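Local coordinates for extracellular solute-binding protein, family 1 (Bifidobacterium longum subsp. infantis, PDB 6FTH) that probably captures human milk oligosaccharides outside the cell as the solute-binding component of an ABC transporter and hands them to the membrane permease, at residues Val35-Thr40 with Leu405-Ser410; Pro141-Lys146 with Ser333-Ala338; Ser471-Gln476 with Lys496-Leu501. All coordinates share one frame; numbering follows the deposited sequence.

Contacts 1 and 2 are neighbours, with centres about 14 Å apart; F409 and D407 of the first touch S142, S143 and R144 of the second. Along the chain, contact 2 is nested inside the loop that contact 1 closes. Contact 1 starts from strand 29-36 of a mixed sheet; contact 2 is a separate two-stranded ladder whose strand 336-337 runs on, round a corner, into strand 339-343 of that sheet. Both join distant parts of the chain near its middle, in a family whose fold has two lobes and a hinge. Contact 3 follows in series, local packing of C-terminal helices about 21 Å (nearest atoms) from contact 2.

Contact 1: residues Val35-Thr40 with Leu405-Ser410; sequences VKRPAT and LADRFS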
loop_
_atom_site.group_PDB
_atom_site.type_symbol
_atom_site.label_atom_id
_atom_site.label_comp_id
_atom_site.label_asym_id
_atom_site.label_seq_id
_atom_site.Cartn_x
_atom_site.Cartn_y
_atom_site.Cartn_z
ATOM N N VAL A 35 -12.036 -5.162 12.868
ATOM C CA VAL A 35 -12.428 -4.512 11.626
ATOM C C VAL A 35 -12.079 -5.492 10.513
ATOM O O VAL A 35 -10.925 -5.930 10.401
ATOM C CB VAL A 35 -11.702 -3.170 11.448
ATOM C CG1 VAL A 35 -12.144 -2.474 10.182
ATOM C CG2 VAL A 35 -11.908 -2.270 12.677
ATOM N N LYS A 36 -13.083 -5.879 9.730
ATOM C CA LYS A 36 -13.001 -7.022 8.832
ATOM C C LYS A 36 -12.723 -6.636 7.380
ATOM O O LYS A 36 -13.285 -5.672 6.840
ATOM C CB LYS A 36 -14.309 -7.816 8.880
ATOM C CG LYS A 36 -14.631 -8.464 10.222
ATOM C CD LYS A 36 -13.725 -9.657 10.620
ATOM C CE LYS A 36 -13.868 -10.858 9.699
ATOM N NZ LYS A 36 -15.327 -11.239 9.552
ATOM N N ARG A 37 -11.881 -7.433 6.734
ATOM C CA ARG A 37 -11.730 -7.357 5.295
ATOM C C ARG A 37 -13.043 -7.761 4.622
ATOM O O ARG A 37 -13.767 -8.627 5.123
ATOM C CB ARG A 37 -10.674 -8.363 4.866
ATOM C CG ARG A 37 -10.236 -8.296 3.429
ATOM C CD ARG A 37 -9.434 -9.529 3.130
ATOM N NE ARG A 37 -8.844 -9.535 1.805
ATOM C CZ ARG A 37 -9.477 -9.905 0.693
ATOM N NH1 ARG A 37 -10.760 -10.266 0.718
ATOM N NH2 ARG A 37 -8.829 -9.906 -0.463
ATOM N N PRO A 38 -13.360 -7.181 3.472
ATOM C CA PRO A 38 -14.466 -7.727 2.687
ATOM C C PRO A 38 -14.223 -9.193 2.349
ATOM O O PRO A 38 -13.084 -9.672 2.316
ATOM C CB PRO A 38 -14.474 -6.858 1.424
ATOM C CG PRO A 38 -13.869 -5.569 1.846
ATOM C CD PRO A 38 -12.818 -5.943 2.886
ATOM N N ALA A 39 -15.319 -9.914 2.126
ATOM C CA ALA A 39 -15.317 -11.284 1.607
ATOM C C ALA A 39 -14.943 -12.323 2.648
ATOM O O ALA A 39 -14.726 -13.492 2.279
ATOM C CB ALA A 39 -14.406 -11.470 0.387
ATOM N N THR A 40 -14.878 -11.957 3.921
ATOM C CA THR A 40 -14.576 -12.873 5.008
ATOM C C THR A 40 -15.855 -13.382 5.668
ATOM O O THR A 40 -16.862 -12.658 5.759
ATOM C CB THR A 40 -13.668 -12.185 6.037
ATOM O OG1 THR A 40 -14.253 -10.942 6.463
ATOM C CG2 THR A 40 -12.298 -11.921 5.459
ATOM N N LEU A 405 -8.757 -13.926 8.229
ATOM C CA LEU A 405 -8.705 -12.482 8.103
ATOM C C LEU A 405 -7.884 -12.024 6.904
ATOM O O LEU A 405 -7.964 -10.848 6.530
ATOM C CB LEU A 405 -8.111 -11.889 9.383
ATOM C CG LEU A 405 -8.804 -12.314 10.693
ATOM C CD1 LEU A 405 -8.205 -11.651 11.897
ATOM C CD2 LEU A 405 -10.299 -12.008 10.641
ATOM N N ALA A 406 -7.114 -12.919 6.300
ATOM C CA ALA A 406 -6.311 -12.656 5.081
ATOM C C ALA A 406 -5.317 -11.524 5.362
ATOM O O ALA A 406 -4.740 -11.479 6.465
ATOM C CB ALA A 406 -7.204 -12.471 3.882
ATOM N N ASP A 407 -5.119 -10.620 4.399
ATOM C CA ASP A 407 -4.105 -9.589 4.542
ATOM C C ASP A 407 -4.428 -8.587 5.643
ATOM O O ASP A 407 -3.541 -7.831 6.038
ATOM C CB ASP A 407 -3.900 -8.877 3.205
ATOM C CG ASP A 407 -5.151 -8.199 2.720
ATOM O OD1 ASP A 407 -6.144 -8.907 2.461
ATOM O OD2 ASP A 407 -5.157 -6.959 2.683
ATOM N N ARG A 408 -5.650 -8.577 6.163
ATOM C CA ARG A 408 -6.006 -7.711 7.273
ATOM C C ARG A 408 -5.632 -8.296 8.648
ATOM O O ARG A 408 -5.946 -7.696 9.670
ATOM C CB ARG A 408 -7.511 -7.417 7.233
ATOM C CG ARG A 408 -7.913 -6.182 6.458
ATOM C CD ARG A 408 -7.544 -6.219 4.981
ATOM N NE ARG A 408 -8.402 -5.277 4.241
ATOM C CZ ARG A 408 -8.451 -5.160 2.914
ATOM N NH1 ARG A 408 -7.663 -5.883 2.136
ATOM N NH2 ARG A 408 -9.308 -4.304 2.362
ATOM N N PHE A 409 -4.945 -9.439 8.688
ATOM C CA PHE A 409 -4.704 -10.177 9.920
ATOM C C PHE A 409 -3.765 -9.465 10.893
ATOM O O PHE A 409 -3.080 -8.478 10.580
ATOM C CB PHE A 409 -4.177 -11.590 9.634
ATOM C CG PHE A 409 -2.674 -11.685 9.316
ATOM C CD1 PHE A 409 -2.032 -10.760 8.499
ATOM C CD2 PHE A 409 -1.945 -12.743 9.799
ATOM C CE1 PHE A 409 -0.666 -10.896 8.210
ATOM C CE2 PHE A 409 -0.593 -12.877 9.520
ATOM C CZ PHE A 409 0.033 -11.970 8.723
ATOM N N SER A 410 -3.742 -10.015 12.105
ATOM C CA SER A 410 -2.967 -9.514 13.239
ATOM C C SER A 410 -1.961 -10.609 13.594
ATOM O O SER A 410 -2.207 -11.435 14.481
ATOM C CB SER A 410 -3.864 -9.216 14.414
ATOM O OG SER A 410 -4.845 -8.284 14.028
HETATM O O HOH W 1 -10.245 -9.478 8.059
HETATM O O HOH W 2 -6.007 -8.433 -0.761
#
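The aliphatic part of R37 lies over the guanidinium of R408, with CG of R37 resting on one face, towards the rim, 3.6 Å from CZ of R408. The two side chains cross at about a right angle, and their guanidinium planes are turned 61° apart, so a methylene rather than a second charged plane does the covering. With CG anti to the backbone N (chi1 -172°) and the chain extended as far as NE, R37 reaches past the CB of A406 to the carboxylate of D407. There NE of R37 gives a salt-bridging hydrogen bond of 2.8 Å to OD1 of D407. The acceptor sits in the guanidinium plane, at its edge, although the carboxylate itself stands almost perpendicular to that plane.

D407 also holds its sequence neighbour: NH1 of R408 donates to the syn lone pair of OD2 of D407 at 2.8 Å. NE of the same guanidinium forms a salt bridge with E67. On the R37 side, NH1 turns back to the carbonyl O of P38 at 2.9 Å, within a type II turn from R37 to T40. A water links the backbone N of R37 to the carbonyl O of L405.

Two arginines thus come close, NE of R37 lying 3.9 Å from NH1 of R408. R37 uses OD1 of D407, while R408 is held chiefly by OD2 and only weakly by OD1. The shared aspartate, together with E67 on R408, probably offsets the like charges and ties the chain just beyond K36 to the 405-410 loop.

Contact 2: residues Pro141-Lys146 with Ser333-Ala338; sequences PSSRGK and SAEFEA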
loop_
_atom_site.group_PDB
_atom_site.type_symbol
_atom_site.label_atom_id
_atom_site.label_comp_id
_atom_site.label_asym_id
_atom_site.label_seq_id
_atom_site.Cartn_x
_atom_site.Cartn_y
_atom_site.Cartn_z
ATOM N N PRO A 141 2.230 -4.029 14.764
ATOM C CA PRO A 141 2.127 -4.206 13.317
ATOM C C PRO A 141 1.864 -5.663 12.955
ATOM O O PRO A 141 1.891 -6.556 13.802
ATOM C CB PRO A 141 3.525 -3.793 12.846
ATOM C CG PRO A 141 4.414 -4.263 13.956
ATOM C CD PRO A 141 3.632 -4.108 15.226
ATOM N N SER A 142 1.629 -5.891 11.663
ATOM C CA SER A 142 1.611 -7.237 11.096
ATOM C C SER A 142 2.625 -7.329 9.962
ATOM O O SER A 142 3.058 -6.308 9.415
ATOM C CB SER A 142 0.230 -7.566 10.508
ATOM O OG SER A 142 -0.133 -6.593 9.518
ATOM N N SER A 143 2.981 -8.571 9.601
ATOM C CA SER A 143 3.777 -8.853 8.407
ATOM C C SER A 143 3.188 -10.042 7.673
ATOM O O SER A 143 3.089 -11.129 8.245
ATOM C CB SER A 143 5.231 -9.174 8.765
ATOM O OG SER A 143 5.868 -9.880 7.708
ATOM N N ARG A 144 2.834 -9.855 6.403
ATOM C CA ARG A 144 2.414 -10.967 5.559
ATOM C C ARG A 144 3.576 -11.649 4.857
ATOM O O ARG A 144 3.357 -12.515 3.998
ATOM C CB ARG A 144 1.312 -10.567 4.560
ATOM C CG ARG A 144 1.576 -9.344 3.716
ATOM C CD ARG A 144 0.493 -9.182 2.632
ATOM N NE ARG A 144 0.530 -7.851 2.056
ATOM C CZ ARG A 144 -0.343 -7.395 1.169
ATOM N NH1 ARG A 144 -1.294 -8.191 0.704
ATOM N NH2 ARG A 144 -0.260 -6.139 0.741
ATOM N N GLY A 145 4.808 -11.286 5.202
ATOM C CA GLY A 145 5.942 -12.119 4.861
ATOM C C GLY A 145 6.729 -11.635 3.664
ATOM O O GLY A 145 6.358 -10.704 2.950
ATOM N N LYS A 146 7.817 -12.363 3.427
ATOM C CA LYS A 146 8.854 -11.896 2.506
ATOM C C LYS A 146 8.414 -11.856 1.042
ATOM O O LYS A 146 9.049 -11.170 0.243
ATOM C CB LYS A 146 10.111 -12.732 2.683
ATOM C CG LYS A 146 9.952 -14.210 2.317
ATOM C CD LYS A 146 11.228 -15.016 2.604
ATOM C CE LYS A 146 11.142 -16.460 2.169
ATOM N NZ LYS A 146 10.230 -17.297 2.961
ATOM N N SER A 333 7.062 -0.965 0.418
ATOM C CA SER A 333 6.985 -2.353 0.823
ATOM C C SER A 333 5.535 -2.691 1.106
ATOM O O SER A 333 4.845 -1.935 1.791
ATOM C CB SER A 333 7.805 -2.578 2.095
ATOM O OG SER A 333 7.458 -3.821 2.708
ATOM N N ALA A 334 5.084 -3.823 0.578
ATOM C CA ALA A 334 3.737 -4.296 0.830
ATOM C C ALA A 334 3.657 -5.212 2.044
ATOM O O ALA A 334 2.615 -5.841 2.265
ATOM C CB ALA A 334 3.225 -5.046 -0.393
ATOM N N GLU A 335 4.705 -5.290 2.852
ATOM C CA GLU A 335 4.765 -6.368 3.832
ATOM C C GLU A 335 4.043 -6.039 5.145
ATOM O O GLU A 335 3.332 -6.904 5.683
ATOM C CB GLU A 335 6.232 -6.725 4.118
ATOM C CG GLU A 335 6.383 -7.935 5.042
ATOM C CD GLU A 335 7.785 -8.324 5.344
ATOM O OE1 GLU A 335 8.731 -7.838 4.683
ATOM O OE2 GLU A 335 7.938 -9.136 6.274
ATOM N N PHE A 336 4.201 -4.816 5.670
ATOM C CA PHE A 336 3.773 -4.446 7.014
ATOM C C PHE A 336 2.543 -3.545 7.011
ATOM O O PHE A 336 2.351 -2.708 6.129
ATOM C CB PHE A 336 4.862 -3.658 7.750
ATOM C CG PHE A 336 6.177 -4.376 7.879
ATOM C CD1 PHE A 336 6.244 -5.705 8.237
ATOM C CD2 PHE A 336 7.356 -3.709 7.645
ATOM C CE1 PHE A 336 7.478 -6.357 8.357
ATOM C CE2 PHE A 336 8.579 -4.363 7.759
ATOM C CZ PHE A 336 8.631 -5.686 8.093
ATOM N N GLU A 337 1.738 -3.693 8.066
ATOM C CA GLU A 337 0.639 -2.793 8.380
ATOM C C GLU A 337 0.759 -2.419 9.849
ATOM O O GLU A 337 1.230 -3.210 10.667
ATOM C CB GLU A 337 -0.727 -3.454 8.092
ATOM C CG GLU A 337 -0.949 -3.806 6.619
ATOM C CD GLU A 337 -1.127 -2.569 5.729
ATOM O OE1 GLU A 337 -1.541 -1.496 6.226
ATOM O OE2 GLU A 337 -0.845 -2.684 4.520
ATOM N N ALA A 338 0.334 -1.200 10.186
ATOM C CA ALA A 338 0.669 -0.605 11.477
ATOM C C ALA A 338 -0.471 -0.561 12.488
ATOM O O ALA A 338 -0.279 -0.007 13.572
ATOM C CB ALA A 338 1.166 0.818 11.259
HETATM O O HOH W 3 0.797 -7.228 7.089
#
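Between S142 and E337 two backbone hydrogen bonds form an antiparallel hydrogen-bonded pair, N of S142 lying 2.9 Å from O of E337. The next pair, S143 with F336, is non-hydrogen-bonded, and there CB of S143 meets the edge of the F336 ring, 3.6 Å from CE1. On the other face of this small ladder, OG of S142 packs against CB of E337.

Past the strands the side chains take over. R144 sets its CG between the backbone N and the carbonyl carbon (chi1 51°) and then runs extended, which brings the guanidinium edge to the carbonyl of A334. NE of R144 donates to O of A334 at 2.9 Å and NH2 of R144 to the same oxygen at 3.3 Å, both close to the guanidinium plane. A lysine in place of R144 would probably lose this two-nitrogen grip, leaving the A334 carbonyl with at most one donor from that side chain and its turn less firmly held. The backbone N of R144 meanwhile binds O of E335.

E335 stretches back the other way, its chain extended, and its OE2 accepts from OG of S143 at 2.6 Å through the anti lone pair. From outside the two segments, K123 forms a salt bridge with the same OE2, while OG of S333 accepts from N of E335, an ST turn just before strand 336-337. A water bridges OG of S142 and O of E335.

A buried glutamate is therefore met by both a hydroxyl and a lysine, an environment likely to keep it ionised, while an arginine paired with a neutral carbonyl fastens the bend leading into strand 336-337.

Contact 3: residues Ser471-Gln476 with Lys496-Leu501; sequences SNVVMQ and KQLDSL
V473 points toward segment 496-501 and meets Q497, L498 and L501. Its CG1 lies 3.7 Å from CD2 of L498, the two side chains sliding past each other in opposite directions. CG2 of V473, the other branch, comes 3.8 Å from CD1 of L501. Q497 comes to V473 from the opposite direction: with CG anti to the backbone N (chi1 -174°) and the rest of its chain extended, its amide is carried to the valine methyls. OE1 of Q497 falls near CG1 of V473, and NE2 of Q497 is 3.6 Å from CG2, so the polar end makes only van der Waals contact here.

V474 meets L498 differently, at about a right angle, CG2 of V474 being 3.8 Å from CD1 of L498 and a little farther from CD2. From a loop, L246 touches both V474 and L498, while Y494, one turn before L498, packs against both valines. L501, the first residue to leave helical geometry, also reaches back to I470.

The two segment axes pass 10.4 Å apart at 160°, nearly antiparallel, and the contact buries only a modest area through apolar packing. Helices 457-484 and 487-500 are consecutive and joined by a very short link, so the pair forms an antiparallel helical hairpin, its interface filled here by these valines and leucines, in the helical C-terminal region of the solute-binding protein.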
loop_
_atom_site.group_PDB
_atom_site.type_symbol
_atom_site.label_atom_id
_atom_site.label_comp_id
_atom_site.label_asym_id
_atom_site.label_seq_id
_atom_site.Cartn_x
_atom_site.Cartn_y
_atom_site.Cartn_z
ATOM N N SER A 471 -3.882 20.081 -0.921
ATOM C CA SER A 471 -4.304 19.028 -1.834
ATOM C C SER A 471 -5.377 19.515 -2.795
ATOM O O SER A 471 -5.394 19.094 -3.961
ATOM C CB SER A 471 -4.759 17.801 -1.055
ATOM O OG SER A 471 -5.836 18.080 -0.205
ATOM N N ASN A 472 -6.266 20.405 -2.341
ATOM C CA ASN A 472 -7.297 20.928 -3.233
ATOM C C ASN A 472 -6.672 21.646 -4.421
ATOM O O ASN A 472 -7.095 21.459 -5.569
ATOM C CB ASN A 472 -8.220 21.898 -2.497
ATOM C CG ASN A 472 -9.043 21.245 -1.401
ATOM O OD1 ASN A 472 -9.422 20.079 -1.487
ATOM N ND2 ASN A 472 -9.353 22.027 -0.365
ATOM N N VAL A 473 -5.658 22.477 -4.168
ATOM C CA VAL A 473 -4.993 23.191 -5.248
ATOM C C VAL A 473 -4.257 22.216 -6.151
ATOM O O VAL A 473 -4.365 22.284 -7.377
ATOM C CB VAL A 473 -4.041 24.263 -4.680
ATOM C CG1 VAL A 473 -3.229 24.949 -5.780
ATOM C CG2 VAL A 473 -4.832 25.285 -3.831
ATOM N N VAL A 474 -3.473 21.313 -5.556
ATOM C CA VAL A 474 -2.654 20.398 -6.347
ATOM C C VAL A 474 -3.533 19.568 -7.273
ATOM O O VAL A 474 -3.231 19.418 -8.465
ATOM C CB VAL A 474 -1.801 19.501 -5.428
ATOM C CG1 VAL A 474 -1.091 18.395 -6.248
ATOM C CG2 VAL A 474 -0.741 20.313 -4.696
ATOM N N MET A 475 -4.610 19.000 -6.729
ATOM C CA MET A 475 -5.443 18.089 -7.507
ATOM C C MET A 475 -6.105 18.832 -8.660
ATOM O O MET A 475 -6.121 18.345 -9.797
ATOM C CB MET A 475 -6.479 17.440 -6.582
ATOM C CG MET A 475 -7.567 16.615 -7.260
ATOM S SD MET A 475 -8.700 15.771 -6.100
ATOM C CE MET A 475 -8.592 16.847 -4.666
ATOM N N GLN A 476 -6.629 20.031 -8.388
ATOM C CA GLN A 476 -7.298 20.801 -9.429
ATOM C C GLN A 476 -6.320 21.232 -10.513
ATOM O O GLN A 476 -6.576 21.035 -11.707
ATOM C CB GLN A 476 -8.001 22.009 -8.802
ATOM C CG GLN A 476 -8.851 22.814 -9.771
ATOM C CD GLN A 476 -8.065 23.877 -10.525
ATOM O OE1 GLN A 476 -8.028 23.887 -11.763
ATOM N NE2 GLN A 476 -7.444 24.792 -9.781
ATOM N N LYS A 496 3.816 29.681 -5.386
ATOM C CA LYS A 496 3.621 30.648 -4.314
ATOM C C LYS A 496 2.358 30.341 -3.525
ATOM O O LYS A 496 2.318 30.511 -2.304
ATOM C CB LYS A 496 3.561 32.048 -4.911
ATOM C CG LYS A 496 4.860 32.503 -5.517
ATOM C CD LYS A 496 4.628 33.803 -6.280
ATOM C CE LYS A 496 5.873 34.653 -6.355
ATOM N NZ LYS A 496 6.902 34.054 -7.220
ATOM N N GLN A 497 1.310 29.880 -4.205
ATOM C CA GLN A 497 0.082 29.541 -3.505
ATOM C C GLN A 497 0.305 28.405 -2.510
ATOM O O GLN A 497 -0.188 28.457 -1.378
ATOM C CB GLN A 497 -1.046 29.201 -4.499
ATOM C CG GLN A 497 -2.398 28.980 -3.847
ATOM C CD GLN A 497 -3.526 28.797 -4.848
ATOM O OE1 GLN A 497 -3.296 28.620 -6.039
ATOM N NE2 GLN A 497 -4.749 28.857 -4.363
ATOM N N LEU A 498 1.039 27.353 -2.909
ATOM C CA LEU A 498 1.272 26.245 -1.980
ATOM C C LEU A 498 2.083 26.703 -0.776
ATOM O O LEU A 498 1.812 26.295 0.359
ATOM C CB LEU A 498 1.980 25.080 -2.685
ATOM C CG LEU A 498 1.201 24.451 -3.860
ATOM C CD1 LEU A 498 1.838 23.090 -4.222
ATOM C CD2 LEU A 498 -0.292 24.270 -3.550
ATOM N N ASP A 499 3.054 27.579 -1.009
ATOM C CA ASP A 499 3.827 28.157 0.095
ATOM C C ASP A 499 2.918 28.926 1.045
ATOM O O ASP A 499 3.036 28.795 2.269
ATOM C CB ASP A 499 4.915 29.075 -0.455
ATOM C CG ASP A 499 6.100 28.309 -1.047
ATOM O OD1 ASP A 499 6.092 27.066 -1.001
ATOM O OD2 ASP A 499 7.033 28.963 -1.559
ATOM N N SER A 500 1.963 29.690 0.502
ATOM C CA SER A 500 1.026 30.430 1.340
ATOM C C SER A 500 0.142 29.513 2.171
ATOM O O SER A 500 -0.392 29.946 3.194
ATOM C CB SER A 500 0.143 31.324 0.467
ATOM O OG SER A 500 -0.918 30.604 -0.140
ATOM N N LEU A 501 -0.014 28.255 1.760
ATOM C CA LEU A 501 -0.797 27.256 2.460
ATOM C C LEU A 501 0.041 26.389 3.395
ATOM O O LEU A 501 -0.480 25.442 3.991
ATOM C CB LEU A 501 -1.571 26.402 1.431
ATOM C CG LEU A 501 -2.534 27.185 0.531
ATOM C CD1 LEU A 501 -3.118 26.275 -0.534
ATOM C CD2 LEU A 501 -3.668 27.765 1.386
#